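Local coordinates for protein aminoglycoside N(3)-acetyltransferase (Enterobacter cloacae, PDB 6NP3) that transfers an acetyl group from acetyl-CoA to the 3-amino group of 2-deoxystreptamine antibiotics such as gentamicin, probably conferring resistance to them, at residues A173-R178 with S203-N208; D212-P217 with I259-A264; L57-W62 with A139-R144. One frame throughout, in Å; residues are numbered along the deposited sequence.

Contact 1: A173-R178 with S203-N208; sequences AEAVAR and SDWDSN. With LLL ((2R,3R,4R,5R)-2-((1S,2S,3R,4S,6R)-4,6-diamino-3-((2R,3R,6S)-3-amino-6-(aminomethyl)-tetrahydro-2H-pyran-2-yloxy)-2-hydr oxycyclohexyloxy)-5-methyl-4-(methylamino)-tetrahydro-2H-pyran-3,5-diol), chain B.
Ala175, near the C-terminal end of helix 170-176, lies over one face of the Trp205 indole in a CH-pi contact, where the strand 196-205 of a two-stranded antiparallel hairpin runs out into the gentamicin pocket. Ala175 CA stands 3.9 Å from the centroid of the Trp205 five-membered ring, 27° off the normal, while Ala175 CB reaches Trp205 CD1 at 3.5 Å. Lys182 and Arg184 make cation-pi contacts with the same indole, and Lys182 NZ also donates a hydrogen bond to Ala175 O near the end of the helix.

One residue along each segment, two waters bridge Glu174 and Asp206, each hydrogen-bonded to both Glu174 OE2 and Asp206 O; the direct gap between these two oxygens is 4.3 Å. Glu174 OE2 also bonds His171 ND1, an acid-histidine pair consistent with the acid and base of a catalytic triad, and His171 NE2 in turn meets the antibiotic. Beyond the strand, Asp206 OD1 accepts from Asn208 N, forming an Asx turn, and its other oxygen pairs with Arg183. That turn presents two side chains to gentamicin. Ser207 OG, placed between the backbone N and carbonyl carbon (chi1 69°), accepts from the ring amine N12 at 2.8 Å. The Asn208 amide uses both ends: OD1 takes the ligand hydroxyl O52 at 2.7 Å, and ND2 donates almost straight, at 176°, to ligand O53 3.0 Å away.

Contact 2: D212-P217 with I259-A264; sequences DEYAAP and IEWLEA
Trp261 is the first residue along 259-264 to meet Tyr214, the one side chain of 212-217 that crosses to the helix. With CG anti to the backbone N (chi1 -172°), the indole extends from the helix with its benzo edge foremost, and the phenol comes at it from the opposite direction. Tyr214 OH sits near the indole plane, 3.4 Å from Trp261 CZ3, and the phenol ring carbon CZ of Tyr214 follows at 4.1 Å from the same CZ3. This is van der Waals contact and no hydrogen bond: the hydroxyl has its polar partner in His266, just past the segment, and the indole N-H is taken by Asp229 of helix 222-233.

Leu262 comes next and sends CD2 to the edge of the Trp261 indole, in its plane, and within 4.3 Å of Tyr214 CE2. Here the last helix of the chain, 251-265, meets the linker between strand 196-205 and helix 222-233, and that second helix adds Ile226 against both Trp261 and Leu262 and Ala222 against Tyr214. On its other flank Leu262 touches Ala177, in the turn that follows helix 170-176.

Glu263 continues the helix, its amide N 3.0 Å from Ile259 O, and turns its carboxylate from the linker: Glu263 OE2 accepts from the backbone N of Arg178. The linker itself makes a short 3-10 turn at 212-214, with Ala215 N bonded to Asp212 O at 3.1 Å. Over the centre of one face of the Tyr214 ring lies CG of its neighbour Glu213, so the phenol is covered partly by its own segment.

Contact 3: L57-W62 with A139-R144; sequences LAFVSW and AAYGPR. With LLL ((2R,3R,4R,5R)-2-((1S,2S,3R,4S,6R)-4,6-diamino-3-((2R,3R,6S)-3-amino-6-(aminomethyl)-tetrahydro-2H-pyran-2-yloxy)-2-hydr oxycyclohexyloxy)-5-methyl-4-(methylamino)-tetrahydro-2H-pyran-3,5-diol), chain B.
Phe59 and Tyr141 form a T-shaped (edge-to-face) pair in which Tyr141 supplies the edge and Phe59 the face. Their planes stand at 83° and the ring centroids are 5.5 Å apart. Tyr141 CE1 comes down over the Phe59 ring toward its rim, 4.0 Å from Phe59 CE1, while the phenol oxygen slides past the far end of the benzyl group: Tyr141 OH is 3.2 Å from Phe59 CZ. The two side chains cross at about a right angle. Phe59 holds CG anti to its amide nitrogen (chi1 170°) and leaves the strand end toward the loop that carries Tyr141.

Phe59 closes strand 55-59, which runs parallel to strand 22-27 inside the mixed seven-stranded sheet, so the pair joins the sheet core to the irregular loop between helices 128-132 and 146-151. Phe98 stacks on Phe59, and His171 meets the Tyr141 ring with planes at about 40°. Ala140 CB lies over one face of the Tyr141 ring, near its rim, and Met121 of the neighbouring strand touches both aromatics.

The phenol oxygen ends in the gentamicin pocket, where Tyr141 OH accepts a hydrogen bond from ligand amine N12 at 3.0 Å. That nitrogen belongs to the 2-deoxystreptamine ring. Just beyond the strand, Ser61 OG, bonded to Asp118 O, lies 3.2 Å from the ligand N-methyl carbon C93.

Contacts 1 and 3 line the same gentamicin site, their centres about 12 Å apart, and ligand N12 is gripped by both, through Ser207 OG and Tyr141 OH. They also touch directly: Asp204 OD2 takes the Ala140 amide N at 2.9 Å, and Ser207 CB packs on Tyr141 CE2 at 3.8 Å. Contact 2 lies behind contact 1, centres about 10 Å apart, joined by Arg178 N to Glu263 OE2 at 2.8 Å and by Val176 CG2 against Ile259 CD1 at 3.5 Å. It does not touch contact 3, the nearest atoms being about 9 Å apart, and the Tyr214 side chain stays about 8 Å from the antibiotic.

Contact 1: A173-R178 with S203-N208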
loop_
_atom_site.group_PDB
_atom_site.type_symbol
_atom_site.label_atom_id
_atom_site.label_comp_id
_atom_site.label_asym_id
_atom_site.label_seq_id
_atom_site.Cartn_x
_atom_site.Cartn_y
_atom_site.Cartn_z
ATOM N N ALA A 173 7.838 -7.632 -5.661
ATOM C CA ALA A 173 8.489 -8.904 -5.939
ATOM C C ALA A 173 7.814 -9.619 -7.097
ATOM O O ALA A 173 8.475 -10.242 -7.935
ATOM C CB ALA A 173 8.469 -9.788 -4.707
ATOM N N GLU A 174 6.491 -9.584 -7.131
ATOM C CA GLU A 174 5.757 -10.225 -8.208
ATOM C C GLU A 174 6.091 -9.584 -9.544
ATOM O O GLU A 174 6.241 -10.277 -10.554
ATOM C CB GLU A 174 4.255 -10.140 -7.914
ATOM C CG GLU A 174 3.787 -10.915 -6.709
ATOM C CD GLU A 174 2.323 -10.884 -6.484
ATOM O OE1 GLU A 174 1.834 -11.851 -5.886
ATOM O OE2 GLU A 174 1.660 -9.898 -6.832
ATOM N N ALA A 175 6.191 -8.252 -9.568
ATOM C CA ALA A 175 6.466 -7.528 -10.797
ATOM C C ALA A 175 7.816 -7.900 -11.367
ATOM O O ALA A 175 7.930 -8.090 -12.581
ATOM C CB ALA A 175 6.421 -6.039 -10.526
ATOM N N VAL A 176 8.824 -8.087 -10.515
ATOM C CA VAL A 176 10.168 -8.321 -11.026
ATOM C C VAL A 176 10.550 -9.795 -11.093
ATOM O O VAL A 176 11.603 -10.129 -11.668
ATOM C CB VAL A 176 11.257 -7.527 -10.278
ATOM C CG1 VAL A 176 10.948 -6.026 -10.302
ATOM C CG2 VAL A 176 11.459 -8.026 -8.851
ATOM N N ALA A 177 9.736 -10.684 -10.555
ATOM C CA ALA A 177 10.117 -12.087 -10.502
ATOM C C ALA A 177 10.289 -12.666 -11.904
ATOM O O ALA A 177 9.434 -12.510 -12.773
ATOM C CB ALA A 177 9.061 -12.875 -9.739
ATOM N N ARG A 178 11.388 -13.400 -12.098
ATOM C CA ARG A 178 11.730 -13.981 -13.396
ATOM C C ARG A 178 11.103 -15.370 -13.485
ATOM O O ARG A 178 11.758 -16.405 -13.325
ATOM C CB ARG A 178 13.242 -14.068 -13.538
ATOM C CG ARG A 178 13.920 -12.743 -13.569
ATOM C CD ARG A 178 15.414 -12.875 -13.402
ATOM N NE ARG A 178 16.097 -11.605 -13.579
ATOM C CZ ARG A 178 17.396 -11.428 -13.397
ATOM N NH1 ARG A 178 18.172 -12.417 -13.007
ATOM N NH2 ARG A 178 17.911 -10.246 -13.622
ATOM N N SER A 203 -1.995 -1.931 -19.426
ATOM C CA SER A 203 -1.868 -3.243 -18.809
ATOM C C SER A 203 -0.847 -3.177 -17.681
ATOM O O SER A 203 0.000 -2.292 -17.651
ATOM C CB SER A 203 -1.475 -4.304 -19.842
ATOM O OG SER A 203 -0.173 -4.097 -20.322
ATOM N N ASP A 204 -0.942 -4.114 -16.745
ATOM C CA ASP A 204 0.019 -4.210 -15.653
ATOM C C ASP A 204 -0.073 -5.625 -15.110
ATOM O O ASP A 204 -0.938 -6.402 -15.508
ATOM C CB ASP A 204 -0.241 -3.144 -14.568
ATOM C CG ASP A 204 1.034 -2.663 -13.879
ATOM O OD1 ASP A 204 2.048 -3.425 -13.868
ATOM O OD2 ASP A 204 0.989 -1.535 -13.336
ATOM N N TRP A 205 0.835 -5.959 -14.206
ATOM C CA TRP A 205 0.733 -7.247 -13.537
ATOM C C TRP A 205 -0.575 -7.362 -12.762
ATOM O O TRP A 205 -1.043 -6.390 -12.157
ATOM C CB TRP A 205 1.938 -7.462 -12.613
ATOM C CG TRP A 205 3.237 -7.246 -13.336
ATOM C CD1 TRP A 205 4.109 -6.237 -13.152
ATOM C CD2 TRP A 205 3.758 -8.036 -14.406
ATOM N NE1 TRP A 205 5.167 -6.356 -14.009
ATOM C CE2 TRP A 205 4.972 -7.460 -14.793
ATOM C CE3 TRP A 205 3.319 -9.175 -15.070
ATOM C CZ2 TRP A 205 5.745 -7.981 -15.820
ATOM C CZ3 TRP A 205 4.095 -9.677 -16.104
ATOM C CH2 TRP A 205 5.282 -9.081 -16.460
ATOM N N ASP A 206 -1.143 -8.560 -12.727
ATOM C CA ASP A 206 -2.366 -8.788 -11.964
ATOM C C ASP A 206 -2.041 -8.707 -10.476
ATOM O O ASP A 206 -1.297 -9.544 -9.952
ATOM C CB ASP A 206 -2.935 -10.146 -12.357
ATOM C CG ASP A 206 -4.311 -10.393 -11.819
ATOM O OD1 ASP A 206 -4.768 -9.634 -10.927
ATOM O OD2 ASP A 206 -4.938 -11.364 -12.360
ATOM N N SER A 207 -2.595 -7.702 -9.788
ATOM C CA SER A 207 -2.374 -7.581 -8.347
ATOM C C SER A 207 -3.302 -8.463 -7.525
ATOM O O SER A 207 -3.232 -8.430 -6.293
ATOM C CB SER A 207 -2.450 -6.130 -7.872
ATOM O OG SER A 207 -3.764 -5.642 -7.965
ATOM N N ASN A 208 -4.166 -9.238 -8.186
ATOM C CA ASN A 208 -5.025 -10.215 -7.533
ATOM C C ASN A 208 -4.592 -11.655 -7.805
ATOM O O ASN A 208 -5.415 -12.574 -7.797
ATOM C CB ASN A 208 -6.479 -9.993 -7.926
ATOM C CG ASN A 208 -7.050 -8.793 -7.259
ATOM O OD1 ASN A 208 -6.979 -8.655 -6.038
ATOM N ND2 ASN A 208 -7.580 -7.899 -8.040
HETATM C C11 LLL B . -7.157 -8.250 -1.838
HETATM O O11 LLL B . -5.906 -7.527 -1.972
HETATM C C21 LLL B . -7.409 -8.440 -0.344
HETATM N N21 LLL B . -7.253 -7.136 0.291
HETATM C C31 LLL B . -6.363 -9.311 0.247
HETATM C C41 LLL B . -6.420 -10.664 -0.444
HETATM C C51 LLL B . -6.228 -10.439 -1.940
HETATM O O51 LLL B . -7.184 -9.543 -2.433
HETATM C C61 LLL B . -6.388 -11.742 -2.694
HETATM N N61 LLL B . -6.208 -11.469 -4.119
HETATM C C12 LLL B . -4.832 -4.547 -4.754
HETATM N N12 LLL B . -4.399 -3.794 -5.924
HETATM C C22 LLL B . -3.755 -5.528 -4.292
HETATM C C32 LLL B . -4.262 -6.205 -3.035
HETATM N N32 LLL B . -3.244 -7.138 -2.545
HETATM C C42 LLL B . -5.555 -6.993 -3.252
HETATM C C52 LLL B . -6.614 -6.068 -3.852
HETATM O O52 LLL B . -7.726 -6.849 -4.221
HETATM C C62 LLL B . -6.114 -5.325 -5.075
HETATM O O62 LLL B . -7.103 -4.387 -5.457
HETATM C C13 LLL B . -7.540 -4.404 -6.818
HETATM C C23 LLL B . -7.932 -2.970 -7.163
HETATM O O23 LLL B . -6.825 -2.135 -6.888
HETATM C C33 LLL B . -9.099 -2.498 -6.276
HETATM N N33 LLL B . -9.540 -1.151 -6.700
HETATM C C43 LLL B . -10.254 -3.512 -6.404
HETATM O O43 LLL B . -10.770 -3.378 -7.713
HETATM C C53 LLL B . -9.746 -4.938 -6.160
HETATM O O53 LLL B . -8.671 -5.279 -7.003
HETATM C C83 LLL B . -11.342 -3.212 -5.366
HETATM C C93 LLL B . -9.555 -0.216 -5.554
HETATM O O HOH W 1 1.284 -8.437 -9.121
HETATM O O HOH W 2 -0.909 -10.547 -7.451
#

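Contact 2: D212-P217 with I259-A264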
loop_
_atom_site.group_PDB
_atom_site.type_symbol
_atom_site.label_atom_id
_atom_site.label_comp_id
_atom_site.label_asym_id
_atom_site.label_seq_id
_atom_site.Cartn_x
_atom_site.Cartn_y
_atom_site.Cartn_z
ATOM N N ASP A 212 -1.900 -18.194 -12.065
ATOM C CA ASP A 212 -3.242 -18.761 -11.933
ATOM C C ASP A 212 -3.460 -19.382 -10.556
ATOM O O ASP A 212 -4.526 -19.219 -9.957
ATOM C CB ASP A 212 -3.485 -19.818 -13.024
ATOM C CG ASP A 212 -3.528 -19.227 -14.423
ATOM O OD1 ASP A 212 -3.713 -18.003 -14.556
ATOM O OD2 ASP A 212 -3.391 -20.017 -15.394
ATOM N N GLU A 213 -2.462 -20.095 -10.039
ATOM C CA GLU A 213 -2.646 -20.798 -8.779
ATOM C C GLU A 213 -2.737 -19.855 -7.595
ATOM O O GLU A 213 -3.097 -20.300 -6.502
ATOM C CB GLU A 213 -1.509 -21.790 -8.555
ATOM C CG GLU A 213 -0.127 -21.156 -8.446
ATOM C CD GLU A 213 0.965 -22.179 -8.632
ATOM O OE1 GLU A 213 1.433 -22.754 -7.634
ATOM O OE2 GLU A 213 1.339 -22.434 -9.789
ATOM N N TYR A 214 -2.429 -18.567 -7.783
ATOM C CA TYR A 214 -2.524 -17.567 -6.721
ATOM C C TYR A 214 -3.731 -16.651 -6.894
ATOM O O TYR A 214 -3.872 -15.675 -6.139
ATOM C CB TYR A 214 -1.236 -16.725 -6.621
ATOM C CG TYR A 214 -0.014 -17.548 -6.395
ATOM C CD1 TYR A 214 0.092 -18.356 -5.284
ATOM C CD2 TYR A 214 1.053 -17.498 -7.266
ATOM C CE1 TYR A 214 1.210 -19.126 -5.077
ATOM C CE2 TYR A 214 2.185 -18.220 -7.043
ATOM C CZ TYR A 214 2.258 -19.061 -5.966
ATOM O OH TYR A 214 3.392 -19.826 -5.771
ATOM N N ALA A 215 -4.592 -16.925 -7.882
ATOM C CA ALA A 215 -5.624 -15.987 -8.303
ATOM C C ALA A 215 -7.038 -16.378 -7.878
ATOM O O ALA A 215 -7.996 -15.752 -8.333
ATOM C CB ALA A 215 -5.563 -15.779 -9.820
ATOM N N ALA A 216 -7.191 -17.368 -7.007
ATOM C CA ALA A 216 -8.511 -17.677 -6.468
ATOM C C ALA A 216 -9.091 -16.426 -5.813
ATOM O O ALA A 216 -8.366 -15.703 -5.117
ATOM C CB ALA A 216 -8.398 -18.789 -5.426
ATOM N N PRO A 217 -10.389 -16.154 -5.980
ATOM C CA PRO A 217 -10.947 -14.901 -5.431
ATOM C C PRO A 217 -10.646 -14.679 -3.957
ATOM O O PRO A 217 -10.338 -13.549 -3.555
ATOM C CB PRO A 217 -12.452 -15.031 -5.704
ATOM C CG PRO A 217 -12.545 -15.963 -6.880
ATOM C CD PRO A 217 -11.399 -16.934 -6.722
ATOM N N ILE A 259 11.094 -12.376 -3.955
ATOM C CA ILE A 259 11.641 -12.645 -5.284
ATOM C C ILE A 259 12.251 -14.042 -5.318
ATOM O O ILE A 259 12.021 -14.830 -6.246
ATOM C CB ILE A 259 12.669 -11.565 -5.673
ATOM C CG1 ILE A 259 11.976 -10.201 -5.783
ATOM C CG2 ILE A 259 13.402 -11.932 -6.963
ATOM C CD1 ILE A 259 12.958 -9.045 -5.822
ATOM N N GLU A 260 13.101 -14.337 -4.335
ATOM C CA GLU A 260 13.717 -15.658 -4.252
ATOM C C GLU A 260 12.661 -16.751 -4.125
ATOM O O GLU A 260 12.793 -17.827 -4.729
ATOM C CB GLU A 260 14.697 -15.703 -3.079
ATOM C CG GLU A 260 15.868 -14.781 -3.232
ATOM C CD GLU A 260 16.762 -14.715 -2.004
ATOM O OE1 GLU A 260 16.657 -15.587 -1.119
ATOM O OE2 GLU A 260 17.581 -13.776 -1.926
ATOM N N TRP A 261 11.615 -16.509 -3.344
ATOM C CA TRP A 261 10.587 -17.509 -3.084
ATOM C C TRP A 261 9.869 -17.870 -4.374
ATOM O O TRP A 261 9.688 -19.055 -4.694
ATOM C CB TRP A 261 9.610 -16.934 -2.056
ATOM C CG TRP A 261 8.577 -17.826 -1.482
ATOM C CD1 TRP A 261 8.632 -18.436 -0.262
ATOM C CD2 TRP A 261 7.301 -18.159 -2.041
ATOM N NE1 TRP A 261 7.482 -19.144 -0.032
ATOM C CE2 TRP A 261 6.651 -18.998 -1.112
ATOM C CE3 TRP A 261 6.650 -17.849 -3.244
ATOM C CZ2 TRP A 261 5.381 -19.509 -1.337
ATOM C CZ3 TRP A 261 5.390 -18.359 -3.464
ATOM C CH2 TRP A 261 4.772 -19.187 -2.517
ATOM N N LEU A 262 9.454 -16.855 -5.135
ATOM C CA LEU A 262 8.795 -17.078 -6.412
ATOM C C LEU A 262 9.725 -17.764 -7.403
ATOM O O LEU A 262 9.319 -18.709 -8.093
ATOM C CB LEU A 262 8.302 -15.753 -6.989
ATOM C CG LEU A 262 7.116 -15.152 -6.242
ATOM C CD1 LEU A 262 6.959 -13.690 -6.618
ATOM C CD2 LEU A 262 5.822 -15.930 -6.481
ATOM N N GLU A 263 10.973 -17.309 -7.507
ATOM C CA GLU A 263 11.883 -17.860 -8.517
ATOM C C GLU A 263 12.328 -19.283 -8.192
ATOM O O GLU A 263 12.620 -20.065 -9.109
ATOM C CB GLU A 263 13.089 -16.939 -8.698
ATOM C CG GLU A 263 12.656 -15.646 -9.392
ATOM C CD GLU A 263 13.700 -14.552 -9.559
ATOM O OE1 GLU A 263 14.857 -14.709 -9.132
ATOM O OE2 GLU A 263 13.337 -13.481 -10.113
ATOM N N ALA A 264 12.313 -19.651 -6.909
ATOM C CA ALA A 264 12.612 -21.024 -6.525
ATOM C C ALA A 264 11.472 -21.966 -6.883
ATOM O O ALA A 264 11.700 -23.168 -7.087
ATOM C CB ALA A 264 12.906 -21.113 -5.023
#

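Contact 3: L57-W62 with A139-R144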
loop_
_atom_site.group_PDB
_atom_site.type_symbol
_atom_site.label_atom_id
_atom_site.label_comp_id
_atom_site.label_asym_id
_atom_site.label_seq_id
_atom_site.Cartn_x
_atom_site.Cartn_y
_atom_site.Cartn_z
ATOM N N LEU A 57 4.312 6.347 4.237
ATOM C CA LEU A 57 3.768 6.047 2.918
ATOM C C LEU A 57 2.624 5.068 3.103
ATOM O O LEU A 57 2.779 4.079 3.821
ATOM C CB LEU A 57 4.841 5.390 2.046
ATOM C CG LEU A 57 4.421 4.995 0.631
ATOM C CD1 LEU A 57 4.148 6.229 -0.155
ATOM C CD2 LEU A 57 5.468 4.156 -0.057
ATOM N N ALA A 58 1.480 5.343 2.492
ATOM C CA ALA A 58 0.341 4.448 2.621
ATOM C C ALA A 58 -0.252 4.164 1.262
ATOM O O ALA A 58 -0.336 5.057 0.425
ATOM C CB ALA A 58 -0.733 5.043 3.539
ATOM N N PHE A 59 -0.677 2.923 1.055
ATOM C CA PHE A 59 -1.420 2.551 -0.149
ATOM C C PHE A 59 -2.898 2.867 0.073
ATOM O O PHE A 59 -3.608 2.137 0.769
ATOM C CB PHE A 59 -1.180 1.079 -0.452
ATOM C CG PHE A 59 -2.070 0.527 -1.528
ATOM C CD1 PHE A 59 -2.360 1.251 -2.658
ATOM C CD2 PHE A 59 -2.593 -0.738 -1.409
ATOM C CE1 PHE A 59 -3.193 0.709 -3.639
ATOM C CE2 PHE A 59 -3.414 -1.257 -2.373
ATOM C CZ PHE A 59 -3.694 -0.550 -3.488
ATOM N N VAL A 60 -3.363 3.968 -0.514
ATOM C CA VAL A 60 -4.707 4.449 -0.209
ATOM C C VAL A 60 -5.717 4.182 -1.321
ATOM O O VAL A 60 -6.921 4.107 -1.054
ATOM C CB VAL A 60 -4.735 5.932 0.212
ATOM C CG1 VAL A 60 -3.741 6.185 1.353
ATOM C CG2 VAL A 60 -4.421 6.875 -0.940
ATOM N N SER A 61 -5.250 4.045 -2.554
ATOM C CA SER A 61 -6.126 3.817 -3.719
ATOM C C SER A 61 -7.213 4.898 -3.765
ATOM O O SER A 61 -6.970 6.060 -3.418
ATOM C CB SER A 61 -6.610 2.387 -3.669
ATOM O OG SER A 61 -7.369 2.023 -4.810
ATOM N N TRP A 62 -8.400 4.523 -4.240
ATOM C CA TRP A 62 -9.465 5.469 -4.564
ATOM C C TRP A 62 -10.786 4.732 -4.396
ATOM O O TRP A 62 -10.999 3.681 -5.016
ATOM C CB TRP A 62 -9.307 5.928 -6.006
ATOM C CG TRP A 62 -10.349 6.881 -6.529
ATOM C CD1 TRP A 62 -11.174 7.703 -5.816
ATOM C CD2 TRP A 62 -10.632 7.123 -7.891
ATOM N NE1 TRP A 62 -11.963 8.437 -6.663
ATOM C CE2 TRP A 62 -11.628 8.121 -7.944
ATOM C CE3 TRP A 62 -10.114 6.627 -9.073
ATOM C CZ2 TRP A 62 -12.160 8.576 -9.133
ATOM C CZ3 TRP A 62 -10.630 7.097 -10.259
ATOM C CH2 TRP A 62 -11.639 8.067 -10.280
ATOM N N ALA A 139 2.784 1.070 -14.056
ATOM C CA ALA A 139 3.803 0.923 -13.029
ATOM C C ALA A 139 3.145 1.034 -11.655
ATOM O O ALA A 139 3.472 1.889 -10.832
ATOM C CB ALA A 139 4.908 1.966 -13.188
ATOM N N ALA A 140 2.224 0.123 -11.366
ATOM C CA ALA A 140 1.430 0.258 -10.152
ATOM C C ALA A 140 2.259 0.029 -8.893
ATOM O O ALA A 140 2.282 0.882 -7.994
ATOM C CB ALA A 140 0.233 -0.677 -10.198
ATOM N N TYR A 141 2.927 -1.141 -8.800
ATOM C CA TYR A 141 3.670 -1.535 -7.610
ATOM C C TYR A 141 5.084 -1.968 -7.910
ATOM O O TYR A 141 5.799 -2.347 -6.979
ATOM C CB TYR A 141 2.970 -2.691 -6.872
ATOM C CG TYR A 141 1.493 -2.415 -6.710
ATOM C CD1 TYR A 141 1.038 -1.454 -5.812
ATOM C CD2 TYR A 141 0.554 -3.039 -7.508
ATOM C CE1 TYR A 141 -0.302 -1.161 -5.686
ATOM C CE2 TYR A 141 -0.796 -2.740 -7.380
ATOM C CZ TYR A 141 -1.205 -1.794 -6.472
ATOM O OH TYR A 141 -2.534 -1.465 -6.361
ATOM N N GLY A 142 5.518 -1.884 -9.156
ATOM C CA GLY A 142 6.811 -2.388 -9.511
ATOM C C GLY A 142 7.836 -1.299 -9.697
ATOM O O GLY A 142 7.736 -0.214 -9.109
ATOM N N PRO A 143 8.847 -1.570 -10.536
ATOM C CA PRO A 143 9.859 -0.551 -10.824
ATOM C C PRO A 143 9.207 0.768 -11.209
ATOM O O PRO A 143 8.198 0.809 -11.911
ATOM C CB PRO A 143 10.684 -1.170 -11.962
ATOM C CG PRO A 143 10.552 -2.671 -11.708
ATOM C CD PRO A 143 9.156 -2.861 -11.197
ATOM N N ARG A 144 9.799 1.844 -10.702
ATOM C CA ARG A 144 9.457 3.232 -11.002
ATOM C C ARG A 144 8.246 3.686 -10.194
ATOM O O ARG A 144 7.842 4.858 -10.306
ATOM C CB ARG A 144 9.259 3.509 -12.499
ATOM C CG ARG A 144 10.501 3.129 -13.306
ATOM C CD ARG A 144 10.369 3.488 -14.779
ATOM N NE ARG A 144 10.161 4.922 -14.957
ATOM C CZ ARG A 144 11.127 5.812 -15.160
ATOM N NH1 ARG A 144 12.394 5.433 -15.230
ATOM N NH2 ARG A 144 10.824 7.093 -15.298
HETATM C C11 LLL B . -7.157 -8.250 -1.838
HETATM O O11 LLL B . -5.906 -7.527 -1.972
HETATM C C21 LLL B . -7.409 -8.440 -0.344
HETATM N N21 LLL B . -7.253 -7.136 0.291
HETATM C C31 LLL B . -6.363 -9.311 0.247
HETATM C C41 LLL B . -6.420 -10.664 -0.444
HETATM C C51 LLL B . -6.228 -10.439 -1.940
HETATM O O51 LLL B . -7.184 -9.543 -2.433
HETATM C C61 LLL B . -6.388 -11.742 -2.694
HETATM N N61 LLL B . -6.208 -11.469 -4.119
HETATM C C12 LLL B . -4.832 -4.547 -4.754
HETATM N N12 LLL B . -4.399 -3.794 -5.924
HETATM C C22 LLL B . -3.755 -5.528 -4.292
HETATM C C32 LLL B . -4.262 -6.205 -3.035
HETATM N N32 LLL B . -3.244 -7.138 -2.545
HETATM C C42 LLL B . -5.555 -6.993 -3.252
HETATM C C52 LLL B . -6.614 -6.068 -3.852
HETATM O O52 LLL B . -7.726 -6.849 -4.221
HETATM C C62 LLL B . -6.114 -5.325 -5.075
HETATM O O62 LLL B . -7.103 -4.387 -5.457
HETATM C C13 LLL B . -7.540 -4.404 -6.818
HETATM C C23 LLL B . -7.932 -2.970 -7.163
HETATM O O23 LLL B . -6.825 -2.135 -6.888
HETATM C C33 LLL B . -9.099 -2.498 -6.276
HETATM N N33 LLL B . -9.540 -1.151 -6.700
HETATM C C43 LLL B . -10.254 -3.512 -6.404
HETATM O O43 LLL B . -10.770 -3.378 -7.713
HETATM C C53 LLL B . -9.746 -4.938 -6.160
HETATM O O53 LLL B . -8.671 -5.279 -7.003
HETATM C C83 LLL B . -11.342 -3.212 -5.366
HETATM C C93 LLL B . -9.555 -0.216 -5.554
#